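Putative Type I topoisomerase (Deinococcus radiodurans, PDB 3M4A) binds DNA and probably relaxes it as a type IB topoisomerase, breaking, passing and rejoining one strand without ATP. Local coordinates at residues 117-120 with 121-124; 127-130 with 131-135; 222-225 with 226-229. All coordinates share one frame; numbering follows the deposited sequence.

Contact 1: residues 117-120 with 121-124; sequences GLPP and RKVM. With nucleotides of chain B.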
ATOM      1  N   GLY A 117     -18.357 -12.121  -9.911  1.00 10.46           N
ATOM      2  CA  GLY A 117     -18.339 -11.090 -10.943  1.00 10.11           C
ATOM      3  C   GLY A 117     -17.337  -9.985 -10.655  1.00 10.08           C
ATOM      4  O   GLY A 117     -16.268 -10.243 -10.092  1.00 10.90           O
ATOM      5  N   LEU A 118     -17.673  -8.756 -11.040  1.00  9.21           N
ATOM      6  CA  LEU A 118     -16.767  -7.621 -10.862  1.00  9.04           C
ATOM      7  C   LEU A 118     -17.478  -6.424 -10.203  1.00  9.41           C
ATOM      8  O   LEU A 118     -17.570  -5.347 -10.804  1.00  9.01           O
ATOM      9  CB  LEU A 118     -16.128  -7.232 -12.203  1.00  9.41           C
ATOM     10  CG  LEU A 118     -15.107  -8.218 -12.810  1.00  9.25           C
ATOM     11  CD1 LEU A 118     -14.682  -7.823 -14.232  1.00 13.02           C
ATOM     12  CD2 LEU A 118     -13.888  -8.361 -11.918  1.00 11.62           C
ATOM     13  N   PRO A 119     -17.969  -6.611  -8.957  1.00  9.30           N
ATOM     14  CA  PRO A 119     -18.621  -5.499  -8.257  1.00  9.08           C
ATOM     15  C   PRO A 119     -17.606  -4.463  -7.789  1.00  9.63           C
ATOM     16  O   PRO A 119     -16.405  -4.741  -7.786  1.00  7.79           O
ATOM     17  CB  PRO A 119     -19.270  -6.176  -7.052  1.00  9.52           C
ATOM     18  CG  PRO A 119     -18.347  -7.346  -6.764  1.00  9.41           C
ATOM     19  CD  PRO A 119     -17.948  -7.836  -8.134  1.00  9.57           C
ATOM     20  N   PRO A 120     -18.069  -3.267  -7.406  1.00  8.98           N
ATOM     21  CA  PRO A 120     -17.153  -2.162  -7.111  1.00  9.08           C
ATOM     22  C   PRO A 120     -16.059  -2.480  -6.093  1.00  8.87           C
ATOM     23  O   PRO A 120     -14.886  -2.199  -6.357  1.00  8.99           O
ATOM     24  CB  PRO A 120     -18.098  -1.072  -6.593  1.00  9.59           C
ATOM     25  CG  PRO A 120     -19.356  -1.358  -7.297  1.00  9.69           C
ATOM     26  CD  PRO A 120     -19.478  -2.836  -7.282  1.00  9.80           C
ATOM     27  N   ARG A 121     -16.424  -3.083  -4.963  1.00  8.42           N
ATOM     28  CA  ARG A 121     -15.445  -3.354  -3.916  1.00  8.19           C
ATOM     29  C   ARG A 121     -14.433  -4.416  -4.358  1.00  7.88           C
ATOM     30  O   ARG A 121     -13.299  -4.394  -3.899  1.00  6.88           O
ATOM     31  CB  ARG A 121     -16.122  -3.767  -2.613  1.00  8.62           C
ATOM     32  CG  ARG A 121     -16.919  -2.630  -2.001  1.00  9.12           C
ATOM     33  CD  ARG A 121     -17.616  -3.069  -0.723  1.00  9.51           C
ATOM     34  NE  ARG A 121     -16.668  -3.379   0.336  1.00 11.08           N
ATOM     35  CZ  ARG A 121     -16.171  -2.519   1.226  1.00 13.01           C
ATOM     36  NH1 ARG A 121     -16.531  -1.241   1.249  1.00 15.03           N
ATOM     37  NH2 ARG A 121     -15.301  -2.961   2.117  1.00 14.76           N
ATOM     38  N   LYS A 122     -14.835  -5.344  -5.217  1.00  6.89           N
ATOM     39  CA  LYS A 122     -13.871  -6.343  -5.723  1.00  6.69           C
ATOM     40  C   LYS A 122     -12.828  -5.685  -6.656  1.00  6.97           C
ATOM     41  O   LYS A 122     -11.597  -5.923  -6.541  1.00  6.12           O
ATOM     42  CB  LYS A 122     -14.588  -7.498  -6.422  1.00  6.80           C
ATOM     43  CG  LYS A 122     -13.614  -8.505  -7.023  1.00  5.96           C
ATOM     44  CD  LYS A 122     -14.209  -9.874  -7.263  1.00  6.48           C
ATOM     45  CE  LYS A 122     -13.122 -10.866  -7.671  1.00  6.18           C
ATOM     46  NZ  LYS A 122     -13.632 -12.274  -7.654  1.00  5.73           N
ATOM     47  N   VAL A 123     -13.299  -4.830  -7.557  1.00  6.52           N
ATOM     48  CA  VAL A 123     -12.380  -4.113  -8.457  1.00  6.63           C
ATOM     49  C   VAL A 123     -11.462  -3.194  -7.639  1.00  6.30           C
ATOM     50  O   VAL A 123     -10.257  -3.126  -7.896  1.00  6.28           O
ATOM     51  CB  VAL A 123     -13.103  -3.346  -9.575  1.00  6.75           C
ATOM     52  CG1 VAL A 123     -12.106  -2.686 -10.511  1.00  7.18           C
ATOM     53  CG2 VAL A 123     -13.970  -4.311 -10.394  1.00  4.82           C
ATOM     54  N   MET A 124     -12.015  -2.511  -6.632  1.00  6.65           N
ATOM     55  CA  MET A 124     -11.190  -1.674  -5.749  1.00  6.85           C
ATOM     56  C   MET A 124     -10.203  -2.478  -4.903  1.00  5.88           C
ATOM     57  O   MET A 124      -9.089  -2.021  -4.669  1.00  5.48           O
ATOM     58  CB  MET A 124     -12.055  -0.755  -4.895  1.00  7.64           C
ATOM     59  CG  MET A 124     -12.686   0.294  -5.750  1.00  9.07           C
ATOM     60  SD  MET A 124     -13.643   1.560  -4.893  1.00 10.21           S
ATOM     61  CE  MET A 124     -14.926   0.596  -4.125  1.00 12.42           C
TER
ATOM     62  P    DG B   8     -17.093 -16.153 -10.171  1.00 11.53           P
ATOM     63  OP1  DG B   8     -17.130 -14.714 -10.462  1.00  9.48           O
ATOM     64  OP2  DG B   8     -16.836 -17.103 -11.268  1.00 12.61           O
ATOM     65  O5'  DG B   8     -16.056 -16.401  -8.979  1.00  9.98           O
ATOM     66  C5'  DG B   8     -15.874 -15.519  -7.913  1.00  8.07           C
ATOM     67  C4'  DG B   8     -14.796 -16.047  -6.991  1.00  6.18           C
ATOM     68  O4'  DG B   8     -15.263 -17.227  -6.301  1.00  7.27           O
ATOM     69  C3'  DG B   8     -13.511 -16.494  -7.677  1.00  6.44           C
ATOM     70  O3'  DG B   8     -12.412 -16.075  -6.896  1.00  7.46           O
ATOM     71  C2'  DG B   8     -13.588 -18.005  -7.692  1.00  6.97           C
ATOM     72  C1'  DG B   8     -14.237 -18.202  -6.346  1.00  6.34           C
ATOM     73  N9   DG B   8     -14.870 -19.476  -6.067  1.00  6.76           N
ATOM     74  C8   DG B   8     -15.520 -20.321  -6.937  1.00  6.47           C
ATOM     75  N7   DG B   8     -15.996 -21.374  -6.321  1.00  5.76           N
ATOM     76  C5   DG B   8     -15.642 -21.201  -4.994  1.00  5.64           C
ATOM     77  C6   DG B   8     -15.892 -22.010  -3.860  1.00  5.41           C
ATOM     78  O6   DG B   8     -16.494 -23.113  -3.843  1.00  7.87           O
ATOM     79  N1   DG B   8     -15.340 -21.495  -2.708  1.00  6.31           N
ATOM     80  C2   DG B   8     -14.680 -20.278  -2.640  1.00  4.78           C
ATOM     81  N2   DG B   8     -14.233 -19.914  -1.431  1.00  6.32           N
ATOM     82  N3   DG B   8     -14.458 -19.502  -3.686  1.00  4.36           N
ATOM     83  C4   DG B   8     -14.957 -20.021  -4.827  1.00  3.42           C
ATOM     84  P    DG B   9     -11.148 -15.289  -7.516  1.00  5.93           P
ATOM     85  OP1  DG B   9     -11.576 -13.962  -8.051  1.00  6.83           O
ATOM     86  OP2  DG B   9     -10.328 -16.193  -8.348  1.00  6.51           O
ATOM     87  O5'  DG B   9     -10.375 -15.112  -6.129  1.00  6.23           O
ATOM     88  C5'  DG B   9     -10.914 -14.324  -5.096  1.00  6.76           C
ATOM     89  C4'  DG B   9     -10.351 -14.736  -3.747  1.00  6.43           C
ATOM     90  O4'  DG B   9     -10.733 -16.081  -3.365  1.00  4.58           O
ATOM     91  C3'  DG B   9      -8.828 -14.791  -3.706  1.00  3.91           C
ATOM     92  O3'  DG B   9      -8.405 -14.281  -2.458  1.00  4.13           O
ATOM     93  C2'  DG B   9      -8.484 -16.263  -3.990  1.00  4.40           C
ATOM     94  C1'  DG B   9      -9.597 -16.978  -3.275  1.00  4.16           C
ATOM     95  N9   DG B   9     -10.121 -18.204  -3.860  1.00  3.17           N
ATOM     96  C8   DG B   9     -10.393 -18.426  -5.173  1.00  3.42           C
ATOM     97  N7   DG B   9     -10.947 -19.575  -5.434  1.00  3.79           N
ATOM     98  C5   DG B   9     -11.055 -20.161  -4.193  1.00  3.18           C
ATOM     99  C6   DG B   9     -11.581 -21.414  -3.825  1.00  3.88           C
ATOM    100  O6   DG B   9     -12.088 -22.293  -4.529  1.00  3.78           O
ATOM    101  N1   DG B   9     -11.492 -21.603  -2.464  1.00  3.22           N
ATOM    102  C2   DG B   9     -10.974 -20.712  -1.558  1.00  3.34           C
ATOM    103  N2   DG B   9     -10.968 -21.056  -0.263  1.00  3.02           N
ATOM    104  N3   DG B   9     -10.508 -19.526  -1.890  1.00  3.50           N
ATOM    105  C4   DG B   9     -10.547 -19.339  -3.217  1.00  2.49           C
TER
HETATM  106  O   HOH W   1     -15.158 -12.771 -10.082  1.00 12.42           O
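K122 NZ is gripped from several sides at the start of helix 120-134. It donates to OP1 of DG9 of chain B over 2.7 Å. It also gives a hydrogen bond to a water 2.9 Å from NZ, which in turn donates to G117 O and to OP1 of DG8 of chain B. The backbone carbonyls of L113 and A115 are further acceptors for the ammonium. CG of K122 stands anti to the backbone N (chi1 177°), and the extended chain carries NZ back past the loop. On the way CD passes 3.5 Å from G117 O, and CB lies against CG of the P119 ring. G117 N adds a nearly straight hydrogen bond, 2.9 Å, to OP1 of DG8 of chain B. Loop and helix thus hold two successive phosphates of one DNA strand, within the type IB catalytic core. P119 is the N-cap residue of the helix, and its carbonyl serves the first turn. V123 N donates to P119 O at 3.1 Å, while the bond from K122 N to the same oxygen is weak. M124 N follows with a bond to P120 O. The M124 chain bends at its last torsion, and CE comes back to 3.6 Å from P120 O. On another side of the helix, V123 CG2 meets L118 CB at 4.1 Å, beside I217 and helix 186-196.

Contact 2: residues 127-130 with 131-135; sequences MTRL and LHVAR. With ACY (acetic acid), chain D; nucleotides of chain B.
R129 and H132, one turn apart on helix 120-134, share a bound acetate, probably from the crystallisation liquor. R129 NE donates to acetate O over 2.8 Å, almost straight. H132 ND1 donates to the other oxygen, OXT, over 2.7 Å, at the ring edge and in the ring plane. R129 NH2 adds only a weak bond to acetate O. The outer nitrogens of R129 face the DNA. NH1 reaches OP2 of DC10 of chain B at 2.9 Å, and NH2 reaches OP1 of the same phosphate at 3.0 Å. The phosphorus lies at the edge of the guanidinium, in its plane, a bidentate grip. R129 CG stands anti to the backbone N (chi1 -178°), and the chain bends at chi3 to put NE at the acetate.

Further out, D185 makes a salt bridge to R129 NH1, and E325 bonds H132 NE2. The helix backbone sets their spacing. H132 N bonds T128 O, and V133 N bonds R129 O at 2.9 Å. V133 CG2 lies 3.3 Å from that same oxygen. On the inner side, M127 and L131 pack against helix 219-230. The helix ends at A134; R135, just after it, has positive phi and a salt bridge to D277. R129 thus gathers a phosphate, a carboxylate side chain and the acetate round one guanidinium, consistent with a surface suited to the DNA backbone.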
ATOM      1  N   MET A 127      -7.386  -3.234  -7.240  1.00  4.41           N
ATOM      2  CA  MET A 127      -6.576  -2.023  -7.398  1.00  4.65           C
ATOM      3  C   MET A 127      -5.698  -1.757  -6.180  1.00  4.59           C
ATOM      4  O   MET A 127      -4.552  -1.359  -6.333  1.00  5.35           O
ATOM      5  CB  MET A 127      -7.476  -0.811  -7.697  1.00  4.36           C
ATOM      6  CG  MET A 127      -8.152  -0.892  -9.052  1.00  2.23           C
ATOM      7  SD  MET A 127      -9.488   0.312  -9.227  1.00  6.88           S
ATOM      8  CE  MET A 127      -8.544   1.702  -9.851  1.00  9.69           C
ATOM      9  N   THR A 128      -6.233  -2.018  -4.985  1.00  3.91           N
ATOM     10  CA  THR A 128      -5.503  -1.843  -3.732  1.00  3.77           C
ATOM     11  C   THR A 128      -4.364  -2.855  -3.665  1.00  3.16           C
ATOM     12  O   THR A 128      -3.259  -2.524  -3.245  1.00  3.12           O
ATOM     13  CB  THR A 128      -6.411  -1.968  -2.512  1.00  4.14           C
ATOM     14  OG1 THR A 128      -7.432  -0.964  -2.582  1.00  5.73           O
ATOM     15  CG2 THR A 128      -5.612  -1.737  -1.229  1.00  5.22           C
ATOM     16  N   ARG A 129      -4.621  -4.082  -4.098  1.00  2.70           N
ATOM     17  CA  ARG A 129      -3.527  -5.064  -4.173  1.00  2.75           C
ATOM     18  C   ARG A 129      -2.436  -4.571  -5.114  1.00  3.42           C
ATOM     19  O   ARG A 129      -1.256  -4.694  -4.819  1.00  2.35           O
ATOM     20  CB  ARG A 129      -4.018  -6.461  -4.570  1.00  2.91           C
ATOM     21  CG  ARG A 129      -2.896  -7.497  -4.594  1.00  2.39           C
ATOM     22  CD  ARG A 129      -3.448  -8.887  -4.725  1.00  2.99           C
ATOM     23  NE  ARG A 129      -4.118  -9.274  -3.485  1.00  3.16           N
ATOM     24  CZ  ARG A 129      -4.735 -10.435  -3.297  1.00  5.58           C
ATOM     25  NH1 ARG A 129      -4.727 -11.378  -4.223  1.00  5.59           N
ATOM     26  NH2 ARG A 129      -5.311 -10.668  -2.134  1.00  5.58           N
ATOM     27  N   LEU A 130      -2.811  -4.013  -6.252  1.00  3.21           N
ATOM     28  CA  LEU A 130      -1.797  -3.465  -7.181  1.00  3.10           C
ATOM     29  C   LEU A 130      -0.971  -2.301  -6.585  1.00  3.37           C
ATOM     30  O   LEU A 130       0.227  -2.226  -6.810  1.00  3.41           O
ATOM     31  CB  LEU A 130      -2.446  -3.050  -8.492  1.00  3.42           C
ATOM     32  CG  LEU A 130      -2.911  -4.237  -9.345  1.00  2.52           C
ATOM     33  CD1 LEU A 130      -3.865  -3.790 -10.448  1.00  4.03           C
ATOM     34  CD2 LEU A 130      -1.674  -4.946  -9.929  1.00  3.11           C
ATOM     35  N   LEU A 131      -1.615  -1.423  -5.820  1.00  3.92           N
ATOM     36  CA  LEU A 131      -0.888  -0.360  -5.090  1.00  4.01           C
ATOM     37  C   LEU A 131       0.130  -0.964  -4.131  1.00  3.66           C
ATOM     38  O   LEU A 131       1.267  -0.499  -4.029  1.00  4.94           O
ATOM     39  CB  LEU A 131      -1.852   0.519  -4.298  1.00  4.25           C
ATOM     40  CG  LEU A 131      -2.864   1.396  -5.014  1.00  4.94           C
ATOM     41  CD1 LEU A 131      -3.877   2.028  -4.038  1.00  6.37           C
ATOM     42  CD2 LEU A 131      -2.164   2.458  -5.872  1.00  6.96           C
ATOM     43  N   HIS A 132      -0.289  -2.018  -3.427  1.00  3.71           N
ATOM     44  CA  HIS A 132       0.528  -2.655  -2.427  1.00  3.67           C
ATOM     45  C   HIS A 132       1.723  -3.380  -3.041  1.00  3.17           C
ATOM     46  O   HIS A 132       2.862  -3.158  -2.614  1.00  5.28           O
ATOM     47  CB  HIS A 132      -0.342  -3.628  -1.638  1.00  4.28           C
ATOM     48  CG  HIS A 132       0.376  -4.360  -0.536  1.00  3.48           C
ATOM     49  ND1 HIS A 132      -0.087  -5.564  -0.056  1.00  6.03           N
ATOM     50  CD2 HIS A 132       1.489  -4.069   0.177  1.00  5.98           C
ATOM     51  CE1 HIS A 132       0.706  -5.982   0.913  1.00  6.58           C
ATOM     52  NE2 HIS A 132       1.674  -5.094   1.077  1.00  6.34           N
ATOM     53  N   VAL A 133       1.466  -4.269  -4.003  1.00  3.30           N
ATOM     54  CA  VAL A 133       2.510  -5.157  -4.502  1.00  3.28           C
ATOM     55  C   VAL A 133       3.311  -4.563  -5.659  1.00  4.06           C
ATOM     56  O   VAL A 133       4.407  -5.060  -5.966  1.00  4.97           O
ATOM     57  CB  VAL A 133       1.958  -6.579  -4.883  1.00  3.26           C
ATOM     58  CG1 VAL A 133       1.105  -7.156  -3.735  1.00  4.54           C
ATOM     59  CG2 VAL A 133       1.172  -6.554  -6.173  1.00  4.85           C
ATOM     60  N   ALA A 134       2.776  -3.533  -6.322  1.00  4.15           N
ATOM     61  CA  ALA A 134       3.456  -2.931  -7.472  1.00  4.07           C
ATOM     62  C   ALA A 134       3.709  -1.424  -7.383  1.00  4.60           C
ATOM     63  O   ALA A 134       4.315  -0.866  -8.293  1.00  5.27           O
ATOM     64  CB  ALA A 134       2.702  -3.269  -8.756  1.00  4.32           C
ATOM     65  N   ARG A 135       3.259  -0.787  -6.305  1.00  4.06           N
ATOM     66  CA  ARG A 135       3.733   0.563  -5.934  1.00  4.89           C
ATOM     67  C   ARG A 135       3.306   1.611  -6.969  1.00  4.91           C
ATOM     68  O   ARG A 135       4.007   2.605  -7.224  1.00  5.47           O
ATOM     69  CB  ARG A 135       5.240   0.545  -5.698  1.00  5.26           C
ATOM     70  CG  ARG A 135       5.655  -0.388  -4.566  1.00  5.65           C
ATOM     71  CD  ARG A 135       7.143  -0.732  -4.567  1.00  7.24           C
ATOM     72  NE  ARG A 135       7.566  -1.455  -5.764  1.00  7.99           N
ATOM     73  CZ  ARG A 135       7.571  -2.779  -5.883  1.00 10.78           C
ATOM     74  NH1 ARG A 135       7.169  -3.555  -4.894  1.00 11.53           N
ATOM     75  NH2 ARG A 135       7.983  -3.332  -7.011  1.00 11.52           N
TER
HETATM   76  C   ACY D 804      -3.388  -6.684  -0.943  1.00  8.62           C
HETATM   77  O   ACY D 804      -4.277  -7.489  -1.312  1.00  7.88           O
HETATM   78  OXT ACY D 804      -2.169  -6.899  -1.123  1.00  7.46           O
HETATM   79  CH3 ACY D 804      -3.806  -5.425  -0.248  1.00  8.72           C
ATOM     80  P    DC B  10      -6.847 -14.063  -2.178  1.00  5.88           P
ATOM     81  OP1  DC B  10      -6.714 -13.073  -1.115  1.00  5.52           O
ATOM     82  OP2  DC B  10      -6.088 -13.835  -3.430  1.00  4.77           O
ATOM     83  O5'  DC B  10      -6.348 -15.454  -1.585  1.00  5.68           O
ATOM     84  C5'  DC B  10      -6.879 -15.906  -0.328  1.00  6.55           C
ATOM     85  C4'  DC B  10      -6.448 -17.331  -0.082  1.00  7.53           C
ATOM     86  O4'  DC B  10      -7.085 -18.217  -1.052  1.00  6.40           O
ATOM     87  C3'  DC B  10      -4.944 -17.588  -0.207  1.00  7.99           C
ATOM     88  O3'  DC B  10      -4.524 -18.512   0.772  1.00 12.32           O
ATOM     89  C2'  DC B  10      -4.805 -18.213  -1.577  1.00  7.42           C
ATOM     90  C1'  DC B  10      -6.060 -19.065  -1.568  1.00  6.17           C
ATOM     91  N1   DC B  10      -6.503 -19.570  -2.878  1.00  4.90           N
ATOM     92  C2   DC B  10      -7.256 -20.752  -2.892  1.00  3.47           C
ATOM     93  O2   DC B  10      -7.517 -21.327  -1.818  1.00  5.00           O
ATOM     94  N3   DC B  10      -7.662 -21.245  -4.077  1.00  4.03           N
ATOM     95  C4   DC B  10      -7.357 -20.626  -5.216  1.00  5.01           C
ATOM     96  N4   DC B  10      -7.800 -21.159  -6.351  1.00  6.12           N
ATOM     97  C5   DC B  10      -6.599 -19.417  -5.221  1.00  6.27           C
ATOM     98  C6   DC B  10      -6.191 -18.938  -4.041  1.00  5.79           C
TER

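Contact 3: residues 222-225 with 226-229; sequences LNAY and LREV
L226 packs its side chain against L222, one turn earlier on helix 219-230, an alpha-helix of the type IB catalytic core. L226 N donates to L222 O over 2.9 Å, and L226 CG rests 4.4 Å from L222 CD1. L226 CD1 also approaches the amide oxygen of N223. Beyond these neighbours L226 packs on T128 of helix 120-134 and on A235 and F238 of helix 235-254.

R227 follows on the exposed side. Its N bonds N223 O at 3.0 Å. Its chain bends at chi3 (-57°) and folds back along the helix, laying the guanidinium over the preceding turn. A224 CA sits over one face of this flat group, offset toward its rim, and A224 CB is 3.5 Å from R227 NH2.

E228 N bonds A224 O over 3.2 Å. CG of E228 is anti to the backbone N, and the extended chain leads the carboxylate away from this turn to a salt bridge with R121 of helix 120-134.

V229 closes the turn with a bond from its N to Y225 O. The Y225 ring reaches inward between helices 91-113 and 120-134, and its OH bonds D112. V229 CG1 sits over one face of that ring, offset toward the rim, in a CH-pi contact, 4.3 Å from the ring centroid and 18° off the ring normal.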
ATOM      1  N   LEU A 222     -11.888   5.116  -5.351  1.00 11.08           N
ATOM      2  CA  LEU A 222     -10.813   4.292  -4.797  1.00 11.07           C
ATOM      3  C   LEU A 222     -10.245   4.910  -3.539  1.00 10.99           C
ATOM      4  O   LEU A 222      -9.997   4.220  -2.556  1.00 10.24           O
ATOM      5  CB  LEU A 222      -9.684   4.051  -5.807  1.00 10.78           C
ATOM      6  CG  LEU A 222      -8.507   3.207  -5.295  1.00 10.78           C
ATOM      7  CD1 LEU A 222      -8.955   1.839  -4.783  1.00 11.22           C
ATOM      8  CD2 LEU A 222      -7.446   3.044  -6.394  1.00 11.13           C
ATOM      9  N   ASN A 223     -10.034   6.224  -3.554  1.00 10.81           N
ATOM     10  CA  ASN A 223      -9.513   6.879  -2.359  1.00 11.49           C
ATOM     11  C   ASN A 223     -10.456   6.757  -1.156  1.00 11.13           C
ATOM     12  O   ASN A 223      -9.991   6.650  -0.035  1.00 10.87           O
ATOM     13  CB  ASN A 223      -9.143   8.344  -2.642  1.00 12.14           C
ATOM     14  CG  ASN A 223      -7.852   8.477  -3.464  1.00 14.09           C
ATOM     15  OD1 ASN A 223      -6.934   7.662  -3.344  1.00 16.86           O
ATOM     16  ND2 ASN A 223      -7.779   9.510  -4.290  1.00 17.50           N
ATOM     17  N   ALA A 224     -11.769   6.744  -1.391  1.00 11.09           N
ATOM     18  CA  ALA A 224     -12.749   6.500  -0.316  1.00 11.35           C
ATOM     19  C   ALA A 224     -12.663   5.087   0.258  1.00 11.31           C
ATOM     20  O   ALA A 224     -12.785   4.883   1.467  1.00 12.37           O
ATOM     21  CB  ALA A 224     -14.174   6.784  -0.812  1.00 11.54           C
ATOM     22  N   TYR A 225     -12.451   4.111  -0.624  1.00 10.70           N
ATOM     23  CA  TYR A 225     -12.250   2.722  -0.231  1.00 10.38           C
ATOM     24  C   TYR A 225     -11.005   2.602   0.644  1.00  9.74           C
ATOM     25  O   TYR A 225     -11.038   1.954   1.696  1.00  9.15           O
ATOM     26  CB  TYR A 225     -12.141   1.851  -1.485  1.00 10.23           C
ATOM     27  CG  TYR A 225     -11.930   0.367  -1.235  1.00 10.06           C
ATOM     28  CD1 TYR A 225     -12.994  -0.451  -0.899  1.00  9.37           C
ATOM     29  CD2 TYR A 225     -10.664  -0.204  -1.321  1.00  9.79           C
ATOM     30  CE1 TYR A 225     -12.824  -1.801  -0.667  1.00 10.62           C
ATOM     31  CE2 TYR A 225     -10.470  -1.554  -1.095  1.00 10.36           C
ATOM     32  CZ  TYR A 225     -11.557  -2.356  -0.776  1.00  9.74           C
ATOM     33  OH  TYR A 225     -11.414  -3.701  -0.529  1.00 10.16           O
ATOM     34  N   LEU A 226      -9.915   3.228   0.205  1.00  9.69           N
ATOM     35  CA  LEU A 226      -8.668   3.247   0.979  1.00 10.63           C
ATOM     36  C   LEU A 226      -8.862   3.906   2.350  1.00 11.00           C
ATOM     37  O   LEU A 226      -8.386   3.397   3.361  1.00 10.28           O
ATOM     38  CB  LEU A 226      -7.542   3.944   0.213  1.00 10.16           C
ATOM     39  CG  LEU A 226      -7.044   3.242  -1.052  1.00 10.72           C
ATOM     40  CD1 LEU A 226      -5.974   4.051  -1.757  1.00 11.07           C
ATOM     41  CD2 LEU A 226      -6.539   1.839  -0.698  1.00 10.61           C
ATOM     42  N   ARG A 227      -9.598   5.016   2.407  1.00 12.12           N
ATOM     43  CA  ARG A 227      -9.899   5.613   3.709  1.00 13.19           C
ATOM     44  C   ARG A 227     -10.537   4.598   4.652  1.00 12.71           C
ATOM     45  O   ARG A 227     -10.157   4.512   5.820  1.00 12.23           O
ATOM     46  CB  ARG A 227     -10.794   6.848   3.565  1.00 13.43           C
ATOM     47  CG  ARG A 227     -10.067   8.067   3.032  1.00 16.41           C
ATOM     48  CD  ARG A 227     -10.790   9.377   3.366  1.00 17.84           C
ATOM     49  NE  ARG A 227     -12.168   9.402   2.879  1.00 20.96           N
ATOM     50  CZ  ARG A 227     -12.533   9.587   1.607  1.00 22.41           C
ATOM     51  NH1 ARG A 227     -11.628   9.760   0.652  1.00 22.90           N
ATOM     52  NH2 ARG A 227     -13.824   9.596   1.285  1.00 23.33           N
ATOM     53  N   GLU A 228     -11.476   3.807   4.135  1.00 12.51           N
ATOM     54  CA  GLU A 228     -12.105   2.756   4.919  1.00 12.86           C
ATOM     55  C   GLU A 228     -11.114   1.700   5.388  1.00 12.64           C
ATOM     56  O   GLU A 228     -11.107   1.363   6.570  1.00 13.63           O
ATOM     57  CB  GLU A 228     -13.231   2.060   4.151  1.00 12.59           C
ATOM     58  CG  GLU A 228     -13.848   0.917   4.955  1.00 13.17           C
ATOM     59  CD  GLU A 228     -14.830   0.077   4.180  1.00 13.83           C
ATOM     60  OE1 GLU A 228     -15.351   0.566   3.168  1.00 16.26           O
ATOM     61  OE2 GLU A 228     -15.073  -1.086   4.582  1.00 16.80           O
ATOM     62  N   VAL A 229     -10.286   1.184   4.478  1.00 12.50           N
ATOM     63  CA  VAL A 229      -9.490  -0.009   4.789  1.00 12.35           C
ATOM     64  C   VAL A 229      -8.116   0.280   5.393  1.00 12.47           C
ATOM     65  O   VAL A 229      -7.555  -0.600   6.038  1.00 12.55           O
ATOM     66  CB  VAL A 229      -9.348  -0.973   3.583  1.00 12.66           C
ATOM     67  CG1 VAL A 229     -10.738  -1.467   3.127  1.00 12.54           C
ATOM     68  CG2 VAL A 229      -8.599  -0.320   2.432  1.00 11.75           C
TER

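Contacts 1 and 2 lie in series on helix 120-134, at its first turn and toward its end. Both pair backbone bonds with basic side chains that hold phosphates of one DNA strand. Contact 2 is buried near the centre of the chain. Contact 1 is more peripheral and only partly buried. Contact 3, on helix 219-230, is also partly buried, but stays about 9 Å from the DNA at the nearest atoms. Its chemistry is mostly apolar and aromatic packing, with charged groups toward the outside. It joins both others. M124 SD of contact 1 lies 3.7 Å from Y225 CB, and L131 CD1 of contact 2 lies 3.7 Å from L226 CD1.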